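Local coordinates for periplasmic binding protein (Roseiflexus sp. RS-1, PDB 5GJ3) that binds two haem molecules in the cleft between its lobes and probably hands haem to the transporter of a bacterial haem-uptake system, at residues A[202-207]-A[235-240]; A[161-166]-A[184-189]; A[7-12]-A[60-65]; A[31-36]-A[45-50]. One frame throughout, in Å; residues are numbered along the deposited sequence.

How the contacts relate
From the N terminus, contact 3 first closes the loop between strand 8-10 and the turn leading into strand 66-70, where the two central strands of the N-terminal parallel sheet begin. Contact 4 is nested inside that loop and joins the end of strand 28-31 to the haem-bearing segment 45-50; the two touch where I48 meets V9 and L11. Beyond the long helix 115-136, contacts 2 and 1 follow in series. Contact 2 draws the start of helix 164-171 to strand 186-188, and contact 1 pairs strands 201-205 and 235-238. L203 packs on V165 between them. Contacts 1 and 4 touch the same haem from the two lobes.

Contact 1 of 4, residues A[202-207]-A[235-240]; sequences LLVLDK and IIALDD. With HEM (protoporphyrin IX containing Fe), chain B.
L202 and I235 lie side by side and point the same way, their CD1 methyls 3.6 Å apart, on the face of a parallel strand pair that also carries V204 and A237. Both torsions of I235 near -45° bring its CD1 alongside the leucine, while its CG2 methyl meets CG2 of V204. Further along this face V204 CG2 also touches A237 CB at 3.7 Å. Cutting I235 down to an alanine would probably leave CD1 of L202 without its mate and open a gap beside V204. On the other face L203 slants across I236: with CG anti to the backbone N (chi1 -179°), its CD1 reaches I236 CG2 at 3.8 Å. The backbones alternate as parallel strands do. I236 N donates to L202 O, V204 N to I236 O at 3.0 Å, and L238 N to V204 O, the first two bonds being nearly straight. D206 N then bonds to L238 O at 2.9 Å from well above the carbonyl plane, as the chain turns into helix 206-211. At the C-terminal ends L205 crosses D240 at about a right angle, CD1 4.0 Å from CB, and D240 CG lies 3.7 Å from the haem methyl CMB. One water accepts from both K207 N and D240 N, and D239 caps the next helix through Y242 N. Within the sheet of the C-terminal lobe, 235-238 pairs with 201-205, which 144-151 flanks on its other side; helices 250-267 and 164-171 pack against the L203 face, and helix 214-218 packs against I235.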
# COMPACT_ATOMS: atom_id res chain seq x y z
N LEU A 202 -9.72 5.61 -13.92
CA LEU A 202 -10.13 4.70 -12.86
C LEU A 202 -8.90 3.94 -12.30
O LEU A 202 -8.19 3.23 -13.03
CB LEU A 202 -11.18 3.71 -13.39
CG LEU A 202 -12.52 4.40 -13.68
CD1 LEU A 202 -13.36 3.57 -14.62
CD2 LEU A 202 -13.29 4.67 -12.39
N LEU A 203 -8.66 4.13 -11.02
CA LEU A 203 -7.54 3.45 -10.36
C LEU A 203 -8.08 2.31 -9.49
O LEU A 203 -8.92 2.53 -8.63
CB LEU A 203 -6.72 4.47 -9.54
CG LEU A 203 -5.47 4.01 -8.77
CD1 LEU A 203 -4.42 3.45 -9.70
CD2 LEU A 203 -4.87 5.13 -7.94
N VAL A 204 -7.63 1.09 -9.75
CA VAL A 204 -8.11 -0.10 -9.03
C VAL A 204 -6.95 -1.03 -8.58
O VAL A 204 -5.81 -0.87 -9.01
CB VAL A 204 -9.04 -0.94 -9.93
CG1 VAL A 204 -10.27 -0.11 -10.31
CG2 VAL A 204 -8.27 -1.46 -11.16
N LEU A 205 -7.27 -2.00 -7.75
CA LEU A 205 -6.26 -3.04 -7.43
C LEU A 205 -6.33 -4.21 -8.43
O LEU A 205 -7.43 -4.52 -8.97
CB LEU A 205 -6.44 -3.51 -6.02
CG LEU A 205 -6.39 -2.36 -5.02
CD1 LEU A 205 -6.69 -2.85 -3.62
CD2 LEU A 205 -5.07 -1.58 -5.04
N ASP A 206 -5.15 -4.80 -8.73
CA ASP A 206 -5.03 -6.05 -9.52
C ASP A 206 -6.13 -7.06 -9.15
O ASP A 206 -6.94 -7.49 -10.02
CB ASP A 206 -3.64 -6.72 -9.29
CG ASP A 206 -2.53 -6.17 -10.21
OD1 ASP A 206 -2.79 -5.23 -11.00
OD2 ASP A 206 -1.38 -6.70 -10.13
N LYS A 207 -6.17 -7.44 -7.88
CA LYS A 207 -7.15 -8.47 -7.43
C LYS A 207 -8.57 -8.00 -7.59
O LYS A 207 -9.45 -8.77 -8.00
CB LYS A 207 -6.94 -8.90 -5.97
CG LYS A 207 -5.62 -9.60 -5.69
CD LYS A 207 -5.83 -10.89 -4.89
CE LYS A 207 -4.58 -11.33 -4.14
NZ LYS A 207 -3.32 -11.12 -4.92
N ILE A 235 -8.06 2.50 -17.41
CA ILE A 235 -8.09 1.82 -16.13
C ILE A 235 -6.61 1.57 -15.81
O ILE A 235 -5.90 1.04 -16.67
CB ILE A 235 -8.79 0.42 -16.17
CG1 ILE A 235 -10.17 0.41 -16.89
CG2 ILE A 235 -8.79 -0.27 -14.81
CD1 ILE A 235 -11.12 1.53 -16.57
N ILE A 236 -6.17 1.91 -14.60
CA ILE A 236 -4.80 1.60 -14.13
C ILE A 236 -5.02 0.58 -13.01
O ILE A 236 -5.75 0.85 -12.07
CB ILE A 236 -4.10 2.84 -13.45
CG1 ILE A 236 -4.04 4.08 -14.34
CG2 ILE A 236 -2.71 2.47 -12.90
CD1 ILE A 236 -3.42 3.85 -15.70
N ALA A 237 -4.43 -0.61 -13.13
CA ALA A 237 -4.58 -1.61 -12.07
C ALA A 237 -3.19 -1.84 -11.49
O ALA A 237 -2.24 -2.11 -12.23
CB ALA A 237 -5.18 -2.90 -12.61
N LEU A 238 -3.05 -1.71 -10.18
CA LEU A 238 -1.73 -1.92 -9.55
C LEU A 238 -1.91 -2.94 -8.44
O LEU A 238 -3.00 -3.07 -7.90
CB LEU A 238 -1.15 -0.59 -8.99
CG LEU A 238 -0.78 0.49 -10.06
CD1 LEU A 238 -0.33 1.79 -9.40
CD2 LEU A 238 0.31 -0.00 -11.00
N ASP A 239 -0.84 -3.66 -8.12
CA ASP A 239 -0.80 -4.52 -6.94
C ASP A 239 -1.05 -3.73 -5.65
O ASP A 239 -0.52 -2.65 -5.48
CB ASP A 239 0.60 -5.15 -6.87
CG ASP A 239 0.78 -5.98 -5.65
OD1 ASP A 239 0.21 -7.08 -5.64
OD2 ASP A 239 1.46 -5.53 -4.70
N ASP A 240 -1.85 -4.26 -4.72
CA ASP A 240 -2.12 -3.54 -3.47
C ASP A 240 -0.92 -3.12 -2.60
O ASP A 240 -0.84 -1.97 -2.17
CB ASP A 240 -3.13 -4.26 -2.56
CG ASP A 240 -2.89 -5.77 -2.46
OD1 ASP A 240 -1.73 -6.22 -2.58
OD2 ASP A 240 -3.87 -6.52 -2.25
CHA HEM B . -8.49 -8.00 4.80
CHB HEM B . -4.33 -7.06 2.45
CHC HEM B . -4.87 -2.45 3.99
CHD HEM B . -8.70 -3.60 6.74
C1A HEM B . -7.36 -8.11 4.02
C2A HEM B . -6.93 -9.34 3.46
C3A HEM B . -5.75 -9.13 2.81
C4A HEM B . -5.46 -7.73 2.95
CMA HEM B . -4.91 -10.17 2.08
CAA HEM B . -7.68 -10.65 3.63
CBA HEM B . -7.38 -11.14 5.07
CGA HEM B . -8.38 -12.15 5.60
O1A HEM B . -9.47 -12.28 5.03
O2A HEM B . -8.16 -12.84 6.62
C1B HEM B . -4.14 -5.67 2.64
C2B HEM B . -3.09 -4.90 2.04
C3B HEM B . -3.25 -3.60 2.45
C4B HEM B . -4.42 -3.61 3.34
CMB HEM B . -2.03 -5.40 1.08
CAB HEM B . -2.45 -2.38 2.14
CBB HEM B . -1.16 -2.48 1.78
C1C HEM B . -5.96 -2.32 4.82
C2C HEM B . -6.49 -1.10 5.29
C3C HEM B . -7.60 -1.44 6.09
C4C HEM B . -7.73 -2.87 6.06
CMC HEM B . -5.90 0.27 4.98
CAC HEM B . -8.50 -0.53 6.85
CBC HEM B . -8.42 0.80 6.78
C1D HEM B . -8.93 -4.92 6.36
C2D HEM B . -10.09 -5.65 6.92
C3D HEM B . -10.04 -6.87 6.38
C4D HEM B . -8.85 -6.88 5.51
CMD HEM B . -11.13 -5.12 7.89
CAD HEM B . -10.99 -8.03 6.66
CBD HEM B . -10.19 -9.00 7.61
CGD HEM B . -10.28 -8.71 9.10
O1D HEM B . -11.25 -8.06 9.57
O2D HEM B . -9.44 -9.14 9.94
NA HEM B . -6.43 -7.16 3.77
NB HEM B . -4.85 -4.87 3.43
NC HEM B . -6.70 -3.37 5.29
ND HEM B . -8.16 -5.70 5.53
FE HEM B . -6.55 -5.32 4.54
O HOH W 1 -3.83 -6.57 -5.96

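Contact 2 of 4, residues A[161-166]-A[184-189]; sequences RNTAVD and VEFKPL
T163 presents its CG2 methyl to the second segment, 3.8 Å from E185 CA and 4.1 Å from CE1 of the F186 ring, which it approaches obliquely. Its chi1 of 62° sets OG1 between the backbone N and the carbonyl carbon and leaves CG2 anti to the carbonyl carbon. One side chain thereby does two jobs: OG1 N-caps helix 164-171 by accepting from D166 N at 3.0 Å, and it also bonds to G160 O. A valine in its place would probably leave D166 N without its cap and weaken the start of the helix. N162 and E185 run side by side. The asparagine amide is carried on a CG anti to the backbone N (chi1 -159°), and the glutamate is extended beyond CG, but the amide and carboxylate planes are 51° apart and the bond from N162 ND2 to E185 OE2 is weak at 3.3 Å. The firmer link is E185 N to R161 O, 2.9 Å and in the carbonyl plane. F186, which touches a bound haem, also packs on Y149. Chemically, one sound backbone bond and a weak side-chain bond join an otherwise largely exposed surface, with the threonine methyl lying next to a haem-pocket phenylalanine.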
# COMPACT_ATOMS: atom_id res chain seq x y z
N ARG A 161 -10.30 11.48 1.24
CA ARG A 161 -9.17 12.04 1.99
C ARG A 161 -8.83 11.24 3.25
O ARG A 161 -9.63 10.35 3.66
CB ARG A 161 -9.37 13.54 2.28
CG ARG A 161 -9.39 14.34 0.98
CD ARG A 161 -9.00 15.81 1.11
NE ARG A 161 -9.50 16.59 -0.04
CZ ARG A 161 -9.50 17.92 -0.13
NH1 ARG A 161 -9.01 18.67 0.85
NH2 ARG A 161 -9.99 18.51 -1.22
N ASN A 162 -7.65 11.52 3.80
CA ASN A 162 -7.08 10.74 4.90
C ASN A 162 -6.86 9.24 4.56
O ASN A 162 -7.11 8.36 5.38
CB ASN A 162 -7.89 10.93 6.21
CG ASN A 162 -7.07 10.58 7.44
OD1 ASN A 162 -5.96 11.08 7.61
ND2 ASN A 162 -7.60 9.71 8.30
N THR A 163 -6.41 8.95 3.33
CA THR A 163 -6.02 7.61 2.91
C THR A 163 -4.65 7.71 2.22
O THR A 163 -4.31 8.76 1.61
CB THR A 163 -7.04 6.98 1.89
OG1 THR A 163 -7.08 7.77 0.69
CG2 THR A 163 -8.46 6.88 2.47
N ALA A 164 -3.89 6.62 2.30
CA ALA A 164 -2.64 6.51 1.54
C ALA A 164 -2.89 6.78 0.05
O ALA A 164 -2.06 7.41 -0.59
CB ALA A 164 -2.04 5.12 1.69
N VAL A 165 -4.00 6.25 -0.52
CA VAL A 165 -4.16 6.35 -1.99
C VAL A 165 -4.41 7.82 -2.37
O VAL A 165 -3.92 8.29 -3.41
CB VAL A 165 -5.22 5.38 -2.58
CG1 VAL A 165 -6.63 5.72 -2.12
CG2 VAL A 165 -5.15 5.36 -4.13
N ASP A 166 -5.09 8.56 -1.48
CA ASP A 166 -5.31 9.99 -1.69
C ASP A 166 -3.96 10.72 -1.80
O ASP A 166 -3.73 11.52 -2.72
CB ASP A 166 -6.13 10.58 -0.56
CG ASP A 166 -6.47 12.03 -0.79
OD1 ASP A 166 -7.18 12.34 -1.77
OD2 ASP A 166 -6.03 12.87 -0.00
N VAL A 184 -14.79 11.22 2.63
CA VAL A 184 -13.67 11.11 3.55
C VAL A 184 -13.46 9.59 3.75
O VAL A 184 -14.45 8.88 3.93
CB VAL A 184 -14.00 11.77 4.91
CG1 VAL A 184 -12.99 11.38 5.98
CG2 VAL A 184 -14.09 13.28 4.77
N GLU A 185 -12.21 9.10 3.70
CA GLU A 185 -11.90 7.65 3.92
C GLU A 185 -12.65 6.75 2.92
O GLU A 185 -12.78 7.14 1.77
CB GLU A 185 -12.04 7.26 5.40
CG GLU A 185 -10.98 7.96 6.27
CD GLU A 185 -11.28 8.02 7.78
OE1 GLU A 185 -11.90 7.08 8.31
OE2 GLU A 185 -10.87 9.00 8.44
N PHE A 186 -13.15 5.57 3.32
CA PHE A 186 -13.88 4.69 2.39
C PHE A 186 -15.39 4.87 2.43
O PHE A 186 -16.00 4.82 3.51
CB PHE A 186 -13.54 3.22 2.63
CG PHE A 186 -12.18 2.84 2.15
CD1 PHE A 186 -11.04 3.27 2.83
CD2 PHE A 186 -12.02 2.08 1.00
CE1 PHE A 186 -9.77 2.95 2.37
CE2 PHE A 186 -10.76 1.74 0.54
CZ PHE A 186 -9.63 2.18 1.22
N LYS A 187 -16.00 5.08 1.27
CA LYS A 187 -17.48 5.16 1.17
C LYS A 187 -18.00 4.38 -0.02
O LYS A 187 -17.28 4.22 -1.01
CB LYS A 187 -17.94 6.61 1.11
CG LYS A 187 -17.57 7.40 2.36
CD LYS A 187 -18.40 7.01 3.59
CE LYS A 187 -18.23 8.00 4.75
NZ LYS A 187 -16.86 7.97 5.38
N PRO A 188 -19.25 3.87 0.07
CA PRO A 188 -19.80 3.13 -1.06
C PRO A 188 -19.87 3.94 -2.37
O PRO A 188 -20.16 5.13 -2.35
CB PRO A 188 -21.23 2.70 -0.58
CG PRO A 188 -21.46 3.37 0.74
CD PRO A 188 -20.13 3.84 1.27
N LEU A 189 -19.56 3.27 -3.48
CA LEU A 189 -19.85 3.77 -4.80
C LEU A 189 -21.38 3.88 -4.98
O LEU A 189 -22.14 3.05 -4.46
CB LEU A 189 -19.23 2.85 -5.87
CG LEU A 189 -19.28 3.34 -7.34
CD1 LEU A 189 -18.49 4.63 -7.50
CD2 LEU A 189 -18.75 2.29 -8.30

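Contact 3 of 4, residues A[7-12]-A[60-65]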
# COMPACT_ATOMS: atom_id res chain seq x y z
N ARG A 7 15.52 -14.50 15.02
CA ARG A 7 14.30 -15.11 14.46
C ARG A 7 13.19 -14.04 14.51
O ARG A 7 12.61 -13.78 15.56
CB ARG A 7 13.89 -16.36 15.23
CG ARG A 7 14.91 -17.54 15.16
CD ARG A 7 14.49 -18.69 16.08
NE ARG A 7 13.23 -19.30 15.63
CZ ARG A 7 13.13 -20.06 14.53
NH1 ARG A 7 14.20 -20.31 13.80
NH2 ARG A 7 11.97 -20.55 14.15
N ILE A 8 12.95 -13.43 13.37
CA ILE A 8 12.03 -12.29 13.26
C ILE A 8 10.67 -12.75 12.75
O ILE A 8 10.56 -13.50 11.71
CB ILE A 8 12.61 -11.23 12.29
CG1 ILE A 8 14.08 -10.88 12.65
CG2 ILE A 8 11.75 -9.93 12.28
CD1 ILE A 8 14.71 -9.90 11.67
N VAL A 9 9.64 -12.34 13.48
CA VAL A 9 8.28 -12.46 13.05
C VAL A 9 7.82 -11.03 12.74
O VAL A 9 7.87 -10.12 13.59
CB VAL A 9 7.34 -13.13 14.07
CG1 VAL A 9 5.90 -13.12 13.49
CG2 VAL A 9 7.77 -14.59 14.33
N SER A 10 7.43 -10.84 11.48
CA SER A 10 7.04 -9.53 11.00
C SER A 10 5.50 -9.47 10.88
O SER A 10 4.87 -10.34 10.23
CB SER A 10 7.71 -9.27 9.67
OG SER A 10 7.16 -8.09 9.11
N LEU A 11 4.88 -8.46 11.49
CA LEU A 11 3.42 -8.43 11.59
C LEU A 11 2.64 -7.79 10.39
O LEU A 11 1.41 -7.92 10.32
CB LEU A 11 2.99 -7.74 12.92
CG LEU A 11 3.64 -8.33 14.19
CD1 LEU A 11 3.14 -7.52 15.37
CD2 LEU A 11 3.21 -9.80 14.34
N ASN A 12 3.34 -7.11 9.50
CA ASN A 12 2.66 -6.39 8.43
C ASN A 12 3.43 -6.58 7.15
O ASN A 12 4.66 -6.63 7.16
CB ASN A 12 2.54 -4.87 8.71
CG ASN A 12 1.95 -4.60 10.04
OD1 ASN A 12 2.65 -4.53 11.05
ND2 ASN A 12 0.65 -4.55 10.09
N LEU A 60 3.88 -17.13 18.50
CA LEU A 60 4.76 -17.63 19.60
C LEU A 60 5.37 -19.00 19.38
O LEU A 60 6.49 -19.29 19.83
CB LEU A 60 4.08 -17.52 20.97
CG LEU A 60 3.71 -16.08 21.35
CD1 LEU A 60 2.71 -16.13 22.49
CD2 LEU A 60 4.92 -15.20 21.71
N SER A 61 4.67 -19.84 18.62
CA SER A 61 5.16 -21.16 18.32
C SER A 61 6.36 -21.13 17.33
O SER A 61 7.00 -22.16 17.13
CB SER A 61 4.04 -22.06 17.84
OG SER A 61 3.72 -21.79 16.50
N LEU A 62 6.67 -19.97 16.75
CA LEU A 62 7.86 -19.86 15.91
C LEU A 62 9.11 -19.49 16.72
O LEU A 62 10.18 -19.30 16.14
CB LEU A 62 7.67 -18.83 14.79
CG LEU A 62 6.49 -19.11 13.85
CD1 LEU A 62 6.25 -17.90 12.95
CD2 LEU A 62 6.73 -20.39 13.05
N ASN A 63 8.96 -19.36 18.05
CA ASN A 63 10.03 -18.96 18.97
C ASN A 63 10.79 -17.77 18.48
O ASN A 63 12.04 -17.83 18.33
CB ASN A 63 11.01 -20.11 19.27
CG ASN A 63 10.29 -21.35 19.73
OD1 ASN A 63 10.44 -22.40 19.13
ND2 ASN A 63 9.46 -21.22 20.75
N PRO A 64 10.08 -16.65 18.28
CA PRO A 64 10.79 -15.45 17.82
C PRO A 64 11.79 -14.90 18.83
O PRO A 64 11.62 -15.07 20.04
CB PRO A 64 9.65 -14.40 17.60
CG PRO A 64 8.45 -14.94 18.29
CD PRO A 64 8.66 -16.40 18.61
N THR A 65 12.80 -14.20 18.35
CA THR A 65 13.67 -13.39 19.22
C THR A 65 13.15 -11.94 19.11
O THR A 65 13.39 -11.08 19.96
CB THR A 65 15.14 -13.40 18.73
OG1 THR A 65 15.21 -12.82 17.41
CG2 THR A 65 15.72 -14.83 18.69
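R7 holds segment 60-65 with both its backbone and its guanidinium. NE and NH2 grip a single acceptor, L62 O, side-on at 3.1 and 3.0 Å, and that oxygen lies only 5° out of the guanidinium plane; the NE bond also keeps to the carbonyl plane of L62. A weak bond of 3.3 Å runs from NE to N63 O as well. The bend at chi3 (65°) turns the group back onto these carbonyls just past helix 56-60, where N63 takes a positive phi and N63 N closes a type I turn by bonding to L60 O. Both backbone polar atoms of R7 are taken up by T65: N donates to OG1 at 2.9 Å, and O accepts from T65 N at 2.8 Å on a lone pair, in the carbonyl plane. The hydroxyl is also hydrogen-bonded to the carboxylate oxygen OE2 of E6. Apolar contact completes the join: V9 CG2 rests against P64 CB at 3.8 Å and against L62 CD1 at 3.9 Å, the valine and leucine crossing at about a right angle. The contact joins the start of strand 8-10 to the connection entering its parallel neighbour 66-70 in the N-terminal lobe's sheet, where L66 and I68 continue the bonding. Strand 28-31 flanks 8-10 on its other side, its V29 touching R7, V9 and L62, while helix 13-21 packs against I8 and S10.

Contact 4 of 4, residues A[31-36]-A[45-50]; sequences VDSSAT and LPNIGY. With HEM (protoporphyrin IX containing Fe), chain B.
Three backbone hydrogen bonds join the segments: V31 N to P46 O at 3.0 Å, nearly straight, I48 N to V31 O, and S33 N to G49 O, the last from above the carbonyl plane. Side-chain bonds shape each segment. D32 OD2 accepts from S34 N and S34 OG, both at 2.8 Å, the hydroxyl on its syn lone pair and the amide from above the carboxylate plane, which makes an Asx turn; N47 OD1 takes G49 N in another. In apolar contact, the V31 and L45 side chains cross at about a right angle, CG1 4.0 Å from CD1. I48 CG1 packs 3.3 Å from V31 O. S33 CB and S34 CB stand at the edge of the Y50 ring, S34 CB also touching haem CHB. Y50 binds the iron: with CG anti to the backbone N (chi1 177°), its ring reaches the haem and OH lies 1.9 Å from the metal. One ring face has haem C1A 3.2 Å above it. R52 NH1 makes a weak bond to Y50 OH, and this positive charge probably tempers its donation to iron. The short iron-oxygen bond is consistent with a tyrosinate ligand, presented by two turns fixed to each other.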
# COMPACT_ATOMS: atom_id res chain seq x y z
N VAL A 31 5.44 -14.63 8.73
CA VAL A 31 4.85 -13.40 8.14
C VAL A 31 3.33 -13.44 8.17
O VAL A 31 2.74 -14.51 8.30
CB VAL A 31 5.29 -13.19 6.67
CG1 VAL A 31 6.78 -12.88 6.60
CG2 VAL A 31 4.87 -14.37 5.77
N ASP A 32 2.71 -12.28 8.01
CA ASP A 32 1.25 -12.23 7.92
C ASP A 32 0.79 -12.40 6.44
O ASP A 32 1.62 -12.28 5.50
CB ASP A 32 0.72 -10.91 8.52
CG ASP A 32 0.61 -9.80 7.45
OD1 ASP A 32 1.65 -9.21 7.09
OD2 ASP A 32 -0.54 -9.55 6.98
N SER A 33 -0.51 -12.69 6.27
CA SER A 33 -1.21 -12.83 4.94
C SER A 33 -0.96 -11.75 3.93
O SER A 33 -0.99 -12.00 2.73
CB SER A 33 -2.74 -12.82 5.14
OG SER A 33 -3.11 -13.95 5.84
N SER A 34 -0.77 -10.51 4.38
CA SER A 34 -0.57 -9.40 3.43
C SER A 34 0.89 -9.31 2.95
O SER A 34 1.24 -8.40 2.19
CB SER A 34 -1.01 -8.06 4.05
OG SER A 34 -0.04 -7.65 5.02
N ALA A 35 1.77 -10.18 3.43
CA ALA A 35 3.18 -10.06 3.08
C ALA A 35 3.44 -10.78 1.77
O ALA A 35 3.86 -11.94 1.77
CB ALA A 35 4.11 -10.61 4.20
N THR A 36 3.24 -10.08 0.65
CA THR A 36 3.33 -10.68 -0.71
C THR A 36 4.61 -10.21 -1.46
O THR A 36 4.72 -10.46 -2.65
CB THR A 36 2.11 -10.25 -1.55
OG1 THR A 36 1.98 -8.84 -1.40
CG2 THR A 36 0.81 -10.89 -1.10
N LEU A 45 7.13 -19.02 3.76
CA LEU A 45 7.27 -18.84 5.22
C LEU A 45 6.00 -19.15 5.97
O LEU A 45 4.91 -19.00 5.44
CB LEU A 45 7.77 -17.42 5.52
CG LEU A 45 9.20 -17.06 5.12
CD1 LEU A 45 9.41 -15.55 5.20
CD2 LEU A 45 10.21 -17.76 6.00
N PRO A 46 6.11 -19.55 7.23
CA PRO A 46 4.89 -19.80 7.98
C PRO A 46 3.96 -18.54 8.08
O PRO A 46 4.45 -17.38 8.10
CB PRO A 46 5.41 -20.21 9.38
CG PRO A 46 6.81 -20.66 9.16
CD PRO A 46 7.34 -20.04 7.90
N ASN A 47 2.66 -18.79 8.12
CA ASN A 47 1.66 -17.75 8.14
C ASN A 47 1.27 -17.57 9.57
O ASN A 47 1.02 -18.55 10.24
CB ASN A 47 0.39 -18.18 7.37
CG ASN A 47 -0.77 -17.21 7.55
OD1 ASN A 47 -0.59 -16.00 7.41
ND2 ASN A 47 -1.96 -17.73 7.89
N ILE A 48 1.15 -16.32 10.02
CA ILE A 48 0.74 -16.06 11.41
C ILE A 48 -0.67 -15.42 11.44
O ILE A 48 -1.16 -15.02 12.51
CB ILE A 48 1.77 -15.13 12.12
CG1 ILE A 48 1.78 -13.75 11.40
CG2 ILE A 48 3.18 -15.79 12.05
CD1 ILE A 48 2.63 -12.65 12.06
N GLY A 49 -1.33 -15.35 10.28
CA GLY A 49 -2.71 -14.81 10.24
C GLY A 49 -2.68 -13.49 9.48
O GLY A 49 -1.61 -13.07 9.05
N TYR A 50 -3.83 -12.84 9.30
CA TYR A 50 -3.86 -11.50 8.66
C TYR A 50 -3.35 -10.40 9.68
O TYR A 50 -3.60 -10.51 10.86
CB TYR A 50 -5.27 -11.18 8.10
CG TYR A 50 -5.36 -9.78 7.50
CD1 TYR A 50 -4.55 -9.40 6.44
CD2 TYR A 50 -6.23 -8.84 8.05
CE1 TYR A 50 -4.57 -8.09 5.93
CE2 TYR A 50 -6.30 -7.52 7.53
CZ TYR A 50 -5.46 -7.16 6.48
OH TYR A 50 -5.51 -5.86 6.00
CHA HEM B . -8.49 -8.00 4.80
CHB HEM B . -4.33 -7.06 2.45
CHC HEM B . -4.87 -2.45 3.99
CHD HEM B . -8.70 -3.60 6.74
C1A HEM B . -7.36 -8.11 4.02
C2A HEM B . -6.93 -9.34 3.46
C3A HEM B . -5.75 -9.13 2.81
C4A HEM B . -5.46 -7.73 2.95
CMA HEM B . -4.91 -10.17 2.08
CAA HEM B . -7.68 -10.65 3.63
CBA HEM B . -7.38 -11.14 5.07
CGA HEM B . -8.38 -12.15 5.60
O1A HEM B . -9.47 -12.28 5.03
O2A HEM B . -8.16 -12.84 6.62
C1B HEM B . -4.14 -5.67 2.64
C2B HEM B . -3.09 -4.90 2.04
C3B HEM B . -3.25 -3.60 2.45
C4B HEM B . -4.42 -3.61 3.34
CMB HEM B . -2.03 -5.40 1.08
CAB HEM B . -2.45 -2.38 2.14
CBB HEM B . -1.16 -2.48 1.78
C1C HEM B . -5.96 -2.32 4.82
C2C HEM B . -6.49 -1.10 5.29
C3C HEM B . -7.60 -1.44 6.09
C4C HEM B . -7.73 -2.87 6.06
CMC HEM B . -5.90 0.27 4.98
CAC HEM B . -8.50 -0.53 6.85
CBC HEM B . -8.42 0.80 6.78
C1D HEM B . -8.93 -4.92 6.36
C2D HEM B . -10.09 -5.65 6.92
C3D HEM B . -10.04 -6.87 6.38
C4D HEM B . -8.85 -6.88 5.51
CMD HEM B . -11.13 -5.12 7.89
CAD HEM B . -10.99 -8.03 6.66
CBD HEM B . -10.19 -9.00 7.61
CGD HEM B . -10.28 -8.71 9.10
O1D HEM B . -11.25 -8.06 9.57
O2D HEM B . -9.44 -9.14 9.94
NA HEM B . -6.43 -7.16 3.77
NB HEM B . -4.85 -4.87 3.43
NC HEM B . -6.70 -3.37 5.29
ND HEM B . -8.16 -5.70 5.53
FE HEM B . -6.55 -5.32 4.54